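PDB 2Z5B: proteasome chaperone 3 from Saccharomyces cerevisiae, which acts as a chaperone in 20S proteasome assembly, facilitating formation of the alpha-ring as a heterodimer with POC4. Local coordinates for residues F6-P11 / L170-D175; V29-T32 / T37-L40; E118-V123 / F139-S144. All blocks are in the same frame, centred on the assembly; numbering follows the deposited sequence.

Contact 1 of 3, residues F6-P11 / L170-D175; sequences FQTHLP and LKCIKD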
loop_
_atom_site.group_PDB
_atom_site.type_symbol
_atom_site.label_atom_id
_atom_site.label_comp_id
_atom_site.label_asym_id
_atom_site.label_seq_id
_atom_site.Cartn_x
_atom_site.Cartn_y
_atom_site.Cartn_z
ATOM N N PHE B 6 -12.871 0.757 -1.856
ATOM C CA PHE B 6 -14.153 0.294 -1.290
ATOM C C PHE B 6 -14.218 0.777 0.138
ATOM O O PHE B 6 -13.269 0.593 0.915
ATOM C CB PHE B 6 -14.247 -1.239 -1.311
ATOM C CG PHE B 6 -15.644 -1.785 -1.060
ATOM C CD1 PHE B 6 -16.551 -1.915 -2.111
ATOM C CD2 PHE B 6 -16.033 -2.194 0.214
ATOM C CE1 PHE B 6 -17.839 -2.429 -1.888
ATOM C CE2 PHE B 6 -17.311 -2.726 0.450
ATOM C CZ PHE B 6 -18.219 -2.836 -0.615
ATOM N N GLN B 7 -15.340 1.397 0.480
ATOM C CA GLN B 7 -15.537 1.961 1.799
ATOM C C GLN B 7 -16.812 1.379 2.382
ATOM O O GLN B 7 -17.877 1.394 1.746
ATOM C CB GLN B 7 -15.620 3.494 1.731
ATOM C CG GLN B 7 -15.964 4.179 3.062
ATOM C CD GLN B 7 -14.830 4.166 4.082
ATOM O OE1 GLN B 7 -13.848 4.902 3.950
ATOM N NE2 GLN B 7 -14.987 3.363 5.137
ATOM N N THR B 8 -16.688 0.851 3.591
ATOM C CA THR B 8 -17.831 0.352 4.320
ATOM C C THR B 8 -17.581 0.491 5.816
ATOM O O THR B 8 -16.758 1.310 6.234
ATOM C CB THR B 8 -18.194 -1.106 3.900
ATOM O OG1 THR B 8 -19.351 -1.532 4.626
ATOM C CG2 THR B 8 -17.022 -2.052 4.152
ATOM N N HIS B 9 -18.317 -0.286 6.609
ATOM C CA HIS B 9 -18.174 -0.327 8.057
ATOM C C HIS B 9 -18.122 -1.784 8.481
ATOM O O HIS B 9 -18.782 -2.619 7.871
ATOM C CB HIS B 9 -19.363 0.381 8.730
ATOM C CG HIS B 9 -19.444 1.845 8.418
ATOM N ND1 HIS B 9 -19.934 2.325 7.222
ATOM C CD2 HIS B 9 -19.085 2.932 9.141
ATOM C CE1 HIS B 9 -19.877 3.645 7.223
ATOM N NE2 HIS B 9 -19.364 4.038 8.376
ATOM N N LEU B 10 -17.321 -2.111 9.491
ATOM C CA LEU B 10 -17.314 -3.486 9.997
ATOM C C LEU B 10 -18.699 -3.841 10.565
ATOM O O LEU B 10 -19.359 -2.983 11.158
ATOM C CB LEU B 10 -16.205 -3.700 11.037
ATOM C CG LEU B 10 -14.773 -3.905 10.542
ATOM C CD1 LEU B 10 -13.834 -4.081 11.722
ATOM C CD2 LEU B 10 -14.669 -5.103 9.606
ATOM N N PRO B 11 -19.161 -5.089 10.341
ATOM C CA PRO B 11 -20.486 -5.556 10.769
ATOM C C PRO B 11 -20.823 -5.218 12.233
ATOM O O PRO B 11 -19.915 -5.075 13.055
ATOM C CB PRO B 11 -20.398 -7.071 10.574
ATOM C CG PRO B 11 -19.449 -7.238 9.457
ATOM C CD PRO B 11 -18.420 -6.153 9.637
ATOM N N LEU B 170 -12.388 -10.171 3.101
ATOM C CA LEU B 170 -12.222 -10.786 1.774
ATOM C C LEU B 170 -13.317 -10.343 0.789
ATOM O O LEU B 170 -13.019 -9.967 -0.340
ATOM C CB LEU B 170 -12.169 -12.324 1.848
ATOM C CG LEU B 170 -10.908 -12.988 2.412
ATOM C CD1 LEU B 170 -11.011 -14.543 2.457
ATOM C CD2 LEU B 170 -9.665 -12.575 1.631
ATOM N N LYS B 171 -14.572 -10.372 1.233
ATOM C CA LYS B 171 -15.691 -9.856 0.433
ATOM C C LYS B 171 -15.493 -8.385 0.017
ATOM O O LYS B 171 -15.775 -8.025 -1.107
ATOM C CB LYS B 171 -17.005 -9.998 1.203
ATOM C CG LYS B 171 -18.222 -9.634 0.376
ATOM C CD LYS B 171 -19.530 -9.935 1.128
ATOM C CE LYS B 171 -20.703 -9.235 0.435
ATOM N NZ LYS B 171 -20.790 -9.645 -0.995
ATOM N N CYS B 172 -15.016 -7.557 0.931
ATOM C CA CYS B 172 -14.778 -6.133 0.641
ATOM C C CYS B 172 -13.741 -5.978 -0.480
ATOM O O CYS B 172 -13.915 -5.176 -1.405
ATOM C CB CYS B 172 -14.308 -5.414 1.912
ATOM S SG CYS B 172 -15.581 -5.215 3.169
ATOM N N ILE B 173 -12.683 -6.786 -0.412
ATOM C CA ILE B 173 -11.593 -6.738 -1.385
ATOM C C ILE B 173 -12.085 -7.176 -2.761
ATOM O O ILE B 173 -11.787 -6.513 -3.760
ATOM C CB ILE B 173 -10.364 -7.558 -0.910
ATOM C CG1 ILE B 173 -9.740 -6.892 0.327
ATOM C CG2 ILE B 173 -9.332 -7.714 -2.037
ATOM C CD1 ILE B 173 -8.886 -7.807 1.195
ATOM N N LYS B 174 -12.865 -8.260 -2.797
ATOM C CA LYS B 174 -13.531 -8.736 -4.019
ATOM C C LYS B 174 -14.544 -7.724 -4.587
ATOM O O LYS B 174 -14.629 -7.551 -5.806
ATOM C CB LYS B 174 -14.212 -10.097 -3.775
ATOM C CG LYS B 174 -14.850 -10.741 -5.023
ATOM C CD LYS B 174 -15.280 -12.189 -4.762
ATOM C CE LYS B 174 -16.260 -12.680 -5.821
ATOM N NZ LYS B 174 -17.604 -12.040 -5.676
ATOM N N ASP B 175 -15.295 -7.055 -3.708
ATOM C CA ASP B 175 -16.308 -6.087 -4.125
ATOM C C ASP B 175 -15.690 -4.812 -4.699
ATOM O O ASP B 175 -16.295 -4.133 -5.531
ATOM C CB ASP B 175 -17.272 -5.770 -2.983
ATOM C CG ASP B 175 -18.274 -6.881 -2.740
ATOM O OD1 ASP B 175 -18.448 -7.752 -3.626
ATOM O OD2 ASP B 175 -18.895 -6.879 -1.660
#

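Contact 2 of 3, residues V29-T32 / T37-L40; sequences VQAT and TILL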
loop_
_atom_site.group_PDB
_atom_site.type_symbol
_atom_site.label_atom_id
_atom_site.label_comp_id
_atom_site.label_asym_id
_atom_site.label_seq_id
_atom_site.Cartn_x
_atom_site.Cartn_y
_atom_site.Cartn_z
ATOM N N VAL B 29 -10.696 0.074 2.007
ATOM C CA VAL B 29 -9.756 -0.713 1.249
ATOM C C VAL B 29 -9.422 0.057 -0.014
ATOM O O VAL B 29 -10.300 0.699 -0.627
ATOM C CB VAL B 29 -10.303 -2.105 0.960
ATOM C CG1 VAL B 29 -9.303 -2.918 0.229
ATOM C CG2 VAL B 29 -10.654 -2.820 2.296
ATOM N N GLN B 30 -8.140 0.035 -0.373
ATOM C CA GLN B 30 -7.694 0.633 -1.638
ATOM C C GLN B 30 -6.532 -0.180 -2.179
ATOM O O GLN B 30 -5.735 -0.771 -1.409
ATOM C CB GLN B 30 -7.320 2.108 -1.461
ATOM C CG GLN B 30 -6.943 2.859 -2.782
ATOM C CD GLN B 30 -5.517 2.595 -3.244
ATOM O OE1 GLN B 30 -4.675 2.127 -2.472
ATOM N NE2 GLN B 30 -5.239 2.885 -4.508
ATOM N N ALA B 31 -6.452 -0.264 -3.501
ATOM C CA ALA B 31 -5.391 -1.020 -4.131
ATOM C C ALA B 31 -4.890 -0.340 -5.392
ATOM O O ALA B 31 -5.685 0.154 -6.223
ATOM C CB ALA B 31 -5.843 -2.428 -4.432
ATOM N N THR B 32 -3.569 -0.294 -5.509
ATOM C CA THR B 32 -2.903 0.107 -6.743
ATOM C C THR B 32 -2.169 -1.111 -7.299
ATOM O O THR B 32 -1.482 -1.809 -6.560
ATOM C CB THR B 32 -1.896 1.258 -6.490
ATOM O OG1 THR B 32 -2.486 2.222 -5.613
ATOM C CG2 THR B 32 -1.536 1.955 -7.819
ATOM N N THR B 37 3.860 -6.015 -8.484
ATOM C CA THR B 37 3.198 -6.190 -7.204
ATOM C C THR B 37 1.844 -5.489 -7.206
ATOM O O THR B 37 1.532 -4.702 -8.097
ATOM C CB THR B 37 4.107 -5.663 -6.047
ATOM O OG1 THR B 37 3.587 -6.081 -4.780
ATOM C CG2 THR B 37 4.172 -4.147 -6.071
ATOM N N ILE B 38 1.027 -5.808 -6.221
ATOM C CA ILE B 38 -0.148 -5.016 -5.934
ATOM C C ILE B 38 0.081 -4.412 -4.562
ATOM O O ILE B 38 0.621 -5.080 -3.671
ATOM C CB ILE B 38 -1.445 -5.857 -6.010
ATOM C CG1 ILE B 38 -1.767 -6.149 -7.497
ATOM C CG2 ILE B 38 -2.605 -5.119 -5.357
ATOM C CD1 ILE B 38 -2.567 -7.372 -7.743
ATOM N N LEU B 39 -0.268 -3.136 -4.409
ATOM C CA LEU B 39 -0.175 -2.494 -3.103
ATOM C C LEU B 39 -1.580 -2.314 -2.566
ATOM O O LEU B 39 -2.352 -1.525 -3.112
ATOM C CB LEU B 39 0.566 -1.150 -3.187
ATOM C CG LEU B 39 0.641 -0.269 -1.919
ATOM C CD1 LEU B 39 1.366 -1.013 -0.796
ATOM C CD2 LEU B 39 1.354 1.024 -2.234
ATOM N N LEU B 40 -1.902 -3.047 -1.496
ATOM C CA LEU B 40 -3.225 -3.036 -0.879
ATOM C C LEU B 40 -3.217 -2.327 0.463
ATOM O O LEU B 40 -2.359 -2.618 1.321
ATOM C CB LEU B 40 -3.744 -4.482 -0.693
ATOM C CG LEU B 40 -5.101 -4.660 -0.005
ATOM C CD1 LEU B 40 -6.222 -4.108 -0.884
ATOM C CD2 LEU B 40 -5.335 -6.149 0.279
HETATM O O HOH W 1 -2.084 1.465 -3.048
#

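Contact 3 of 3, residues E118-V123 / F139-S144; sequences ELYRRV and FSLLIS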
loop_
_atom_site.group_PDB
_atom_site.type_symbol
_atom_site.label_atom_id
_atom_site.label_comp_id
_atom_site.label_asym_id
_atom_site.label_seq_id
_atom_site.Cartn_x
_atom_site.Cartn_y
_atom_site.Cartn_z
ATOM N N GLU B 118 -4.332 -15.476 -2.047
ATOM C CA GLU B 118 -5.034 -16.481 -2.838
ATOM C C GLU B 118 -6.262 -15.907 -3.550
ATOM O O GLU B 118 -6.558 -16.275 -4.683
ATOM C CB GLU B 118 -5.381 -17.704 -1.977
ATOM C CG GLU B 118 -4.206 -18.689 -1.859
ATOM C CD GLU B 118 -3.785 -19.263 -3.209
ATOM O OE1 GLU B 118 -4.444 -20.191 -3.708
ATOM O OE2 GLU B 118 -2.793 -18.793 -3.790
ATOM N N LEU B 119 -6.955 -14.987 -2.890
ATOM C CA LEU B 119 -8.094 -14.300 -3.502
ATOM C C LEU B 119 -7.640 -13.595 -4.782
ATOM O O LEU B 119 -8.243 -13.743 -5.855
ATOM C CB LEU B 119 -8.725 -13.307 -2.503
ATOM C CG LEU B 119 -10.001 -12.573 -2.938
ATOM C CD1 LEU B 119 -11.186 -13.527 -3.052
ATOM C CD2 LEU B 119 -10.322 -11.439 -1.983
ATOM N N TYR B 120 -6.551 -12.842 -4.668
ATOM C CA TYR B 120 -5.974 -12.160 -5.826
ATOM C C TYR B 120 -5.601 -13.113 -6.964
ATOM O O TYR B 120 -5.978 -12.877 -8.109
ATOM C CB TYR B 120 -4.793 -11.285 -5.402
ATOM C CG TYR B 120 -5.231 -9.891 -5.048
ATOM C CD1 TYR B 120 -5.450 -8.935 -6.048
ATOM C CD2 TYR B 120 -5.469 -9.535 -3.728
ATOM C CE1 TYR B 120 -5.880 -7.642 -5.731
ATOM C CE2 TYR B 120 -5.896 -8.250 -3.400
ATOM C CZ TYR B 120 -6.092 -7.315 -4.399
ATOM O OH TYR B 120 -6.510 -6.062 -4.056
ATOM N N ARG B 121 -4.908 -14.204 -6.634
ATOM C CA ARG B 121 -4.456 -15.188 -7.634
ATOM C C ARG B 121 -5.572 -15.955 -8.346
ATOM O O ARG B 121 -5.566 -16.070 -9.571
ATOM C CB ARG B 121 -3.473 -16.185 -7.019
ATOM C CG ARG B 121 -2.273 -15.523 -6.371
ATOM C CD ARG B 121 -1.077 -16.438 -6.304
ATOM N NE ARG B 121 -0.441 -16.627 -7.604
ATOM C CZ ARG B 121 0.694 -17.295 -7.784
ATOM N NH1 ARG B 121 1.325 -17.834 -6.742
ATOM N NH2 ARG B 121 1.202 -17.419 -9.003
ATOM N N ARG B 122 -6.520 -16.476 -7.575
ATOM C CA ARG B 122 -7.524 -17.397 -8.105
ATOM C C ARG B 122 -8.789 -16.700 -8.606
ATOM O O ARG B 122 -9.467 -17.198 -9.510
ATOM C CB ARG B 122 -7.874 -18.453 -7.051
ATOM C CG ARG B 122 -6.657 -19.190 -6.472
ATOM C CD ARG B 122 -7.058 -20.384 -5.613
ATOM N NE ARG B 122 -7.796 -20.002 -4.404
ATOM C CZ ARG B 122 -7.496 -20.393 -3.165
ATOM N NH1 ARG B 122 -6.469 -21.202 -2.938
ATOM N NH2 ARG B 122 -8.232 -19.978 -2.143
ATOM N N VAL B 123 -9.101 -15.543 -8.025
ATOM C CA VAL B 123 -10.356 -14.848 -8.306
ATOM C C VAL B 123 -10.161 -13.495 -9.003
ATOM O O VAL B 123 -10.564 -13.332 -10.157
ATOM C CB VAL B 123 -11.205 -14.683 -7.016
ATOM C CG1 VAL B 123 -12.479 -13.869 -7.278
ATOM C CG2 VAL B 123 -11.541 -16.040 -6.419
ATOM N N PHE B 139 3.871 -13.551 -8.637
ATOM C CA PHE B 139 3.007 -13.057 -7.539
ATOM C C PHE B 139 3.701 -12.414 -6.332
ATOM O O PHE B 139 4.426 -13.068 -5.567
ATOM C CB PHE B 139 1.971 -14.074 -7.038
ATOM C CG PHE B 139 0.876 -13.434 -6.225
ATOM C CD1 PHE B 139 -0.179 -12.772 -6.860
ATOM C CD2 PHE B 139 0.922 -13.443 -4.832
ATOM C CE1 PHE B 139 -1.175 -12.147 -6.122
ATOM C CE2 PHE B 139 -0.070 -12.823 -4.089
ATOM C CZ PHE B 139 -1.127 -12.180 -4.734
ATOM N N SER B 140 3.403 -11.131 -6.153
ATOM C CA SER B 140 3.863 -10.354 -5.023
ATOM C C SER B 140 2.717 -9.441 -4.594
ATOM O O SER B 140 2.010 -8.873 -5.437
ATOM C CB SER B 140 5.084 -9.535 -5.435
ATOM O OG SER B 140 5.521 -8.697 -4.393
ATOM N N LEU B 141 2.527 -9.331 -3.284
ATOM C CA LEU B 141 1.517 -8.459 -2.707
ATOM C C LEU B 141 2.062 -7.779 -1.470
ATOM O O LEU B 141 2.525 -8.431 -0.529
ATOM C CB LEU B 141 0.237 -9.255 -2.394
ATOM C CG LEU B 141 -1.006 -8.642 -1.740
ATOM C CD1 LEU B 141 -1.565 -7.404 -2.467
ATOM C CD2 LEU B 141 -2.096 -9.710 -1.625
ATOM N N LEU B 142 1.991 -6.455 -1.473
ATOM C CA LEU B 142 2.363 -5.641 -0.329
ATOM C C LEU B 142 1.076 -5.165 0.342
ATOM O O LEU B 142 0.215 -4.559 -0.316
ATOM C CB LEU B 142 3.228 -4.470 -0.836
ATOM C CG LEU B 142 4.324 -3.754 -0.045
ATOM C CD1 LEU B 142 5.148 -4.669 0.823
ATOM C CD2 LEU B 142 5.236 -3.006 -1.024
ATOM N N ILE B 143 0.910 -5.494 1.625
ATOM C CA ILE B 143 -0.321 -5.164 2.357
ATOM C C ILE B 143 -0.015 -4.250 3.526
ATOM O O ILE B 143 0.723 -4.619 4.437
ATOM C CB ILE B 143 -1.112 -6.424 2.871
ATOM C CG1 ILE B 143 -1.401 -7.385 1.713
ATOM C CG2 ILE B 143 -2.427 -5.985 3.553
ATOM C CD1 ILE B 143 -1.940 -8.784 2.127
ATOM N N SER B 144 -0.576 -3.053 3.494
ATOM C CA SER B 144 -0.502 -2.156 4.636
ATOM C C SER B 144 -1.870 -2.134 5.290
ATOM O O SER B 144 -2.877 -1.899 4.618
ATOM C CB SER B 144 -0.082 -0.748 4.212
ATOM O OG SER B 144 1.233 -0.738 3.679
#

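Contact 1 of 3, residues F6-P11 / L170-D175
Phe6 and Cys172 meet where strand 3-9 runs past the last turns of helix 162-176, and contacts of the ring come first. The carbonyl oxygen of Cys172 lies over one face of the Phe6 ring, with Phe6 CG 3.8 Å from Cys172 O. Among nonpolar contacts, Phe6 CD2 touches Cys172 CB at 4.0 Å and Phe6 CE1 reaches Asp175 CB at 3.6 Å. The ring gets there because Phe6 CG stands anti to the backbone N (chi1 -166°), which sends it out from the strand onto the helix. With an alanine here, the methylene of Asp175 would probably be left uncovered and a gap would open between strand and helix.

Sulfur comes second. Cys172 SG sits 5.1 Å from the centroid of the Phe6 ring, 62° off its normal, an oblique sulfur-aromatic approach. The same SG touches the methyl Thr8 CG2 at 3.6 Å.

Within the helix, Lys171 NZ and Asp175 OD2 form a long, weak salt bridge of 3.4 Å.

Backbone bonds of Phe6 to Val29 and Thr8 to Leu27 keep the strand in its sheet. This is alpha/beta layer packing, helix on an edge strand of this chain's sheet, the short segments roughly antiparallel at 149°.

Contact 2 of 3, residues V29-T32 / T37-L40
Leu40 holds its CG anti to the backbone N (chi1 178°), and Val29 places CG1 in the matching position (chi1 -178°), bringing Leu40 CD1 against Val29 CG1. Their ends meet at a slant, and the distance from Leu40 CD1 to Val29 CG1, 3.5 Å, is a close fit for two methyl groups. The same Leu40 methyl also covers Ala31, its CD1 lying 3.9 Å from Ala31 CB. Ala31 and Leu40 form a non-hydrogen-bonded antiparallel pair, and their side chains share the sheet face covered by Tyr120 and Met176.

The next pair, Thr32 with Leu39, is hydrogen-bonded. Leu39 N gives a nearly straight bond to Thr32 O at 2.8 Å (170° at the hydrogen), and Thr32 N returns one to Leu39 O at 3.0 Å. Around these bonds the backbone adds CA-H...O contacts, the shortest of them from Ala31 CA to Leu39 O.

On the face with Thr32 and Leu39, a water ties the strands together. It donates to Gln30 OE1 and to Leu39 O, and accepts from Thr32 OG1 at a water-to-OG1 distance of 2.7 Å. Gln30 NE2 donates to the same hydroxyl oxygen, Thr32 OG1, at 3.0 Å, with the oxygen in the amide plane. Ser3 OG is the stronger partner of that amide nitrogen, while Gln41 NE2 binds OE1, so both ends of the glutamine are fixed. Ile27 and Thr118 of the Protein YPL144W subunit pack on Thr32 and Leu39.

Chemically, the hairpin is two-sided: the face with Val29, Ala31, Ile38 and Leu40 is aliphatic in these segments and packs against helices, whereas the other combines Leu39 with buried polar groups satisfied by one another, by a water and by Ser3 and Gln41, beneath the partner subunit.

Contact 3 of 3, residues E118-V123 / F139-S144
Arg121 lays its aliphatic chain across one face of the Phe139 ring, and the two side chains cross obliquely. Arg121 CG stands over that face, 3.6 Å from the ring centroid and only 16° off the normal, which makes a CH-pi contact. Beyond it the chain bends at chi3 (74°), and this turn carries the guanidinium past the ring toward the backbone end of Phe139. The guanidinium comes to lie almost parallel to the ring, 8° between the planes, but its centre covers the Phe139 methylene: Arg121 CZ is 3.5 Å from Phe139 CB. The phenyl face is therefore met by carbon more than by charge.

Tyr120 approaches the same ring differently. Its methylene comes in at the edge, close to the ring plane, with Tyr120 CB 3.8 Å from Phe139 CE1. Neighbouring residues of one helical turn thus hold the phenyl from above and from the rim.

Helix 109-124 here packs across a mixed sheet, a standard alpha/beta layer, with a wider pi-type turn at 120-123, near its C-terminal end. Strand 140-145 lies inside that sheet, between strands 38-44 and 50-56, and Phe139 just precedes it. Ala117, one turn earlier in the helix, also touches Phe139.

Deeper in the layer, Tyr120 and Leu141 cross at about a right angle. The branch tip Leu141 CD2 meets Tyr120 CD2 at 4.0 Å, reaching the tyrosine ring obliquely. Ile38 and Leu40 of the adjacent strand touch the tyrosine too, while Ile173 and Met176 bring helix 162-176 against it.

How the contacts relate
All three contacts bear on one mixed sheet, with helices 109-124 and 162-176 on the same face. Contact 1 joins residues far apart in sequence and encloses the other two; contact 2 closes before contact 3 opens. Their centres lie about 14 Å (1 and 2), 16 Å (1 and 3) and 9 Å (2 and 3) apart. Strand 3-9 pairs with strand 26-33, linking contacts 1 and 2, and strand 38-44 pairs with strand 140-145, linking contacts 2 and 3. Ile173 packs on Val29, Leu40 and Tyr120, so helix 162-176 touches both the hairpin and helix 109-124. The opposite face packs on the subunit Protein YPL144W (POC4), so the sheet forms part of the heterodimer interface.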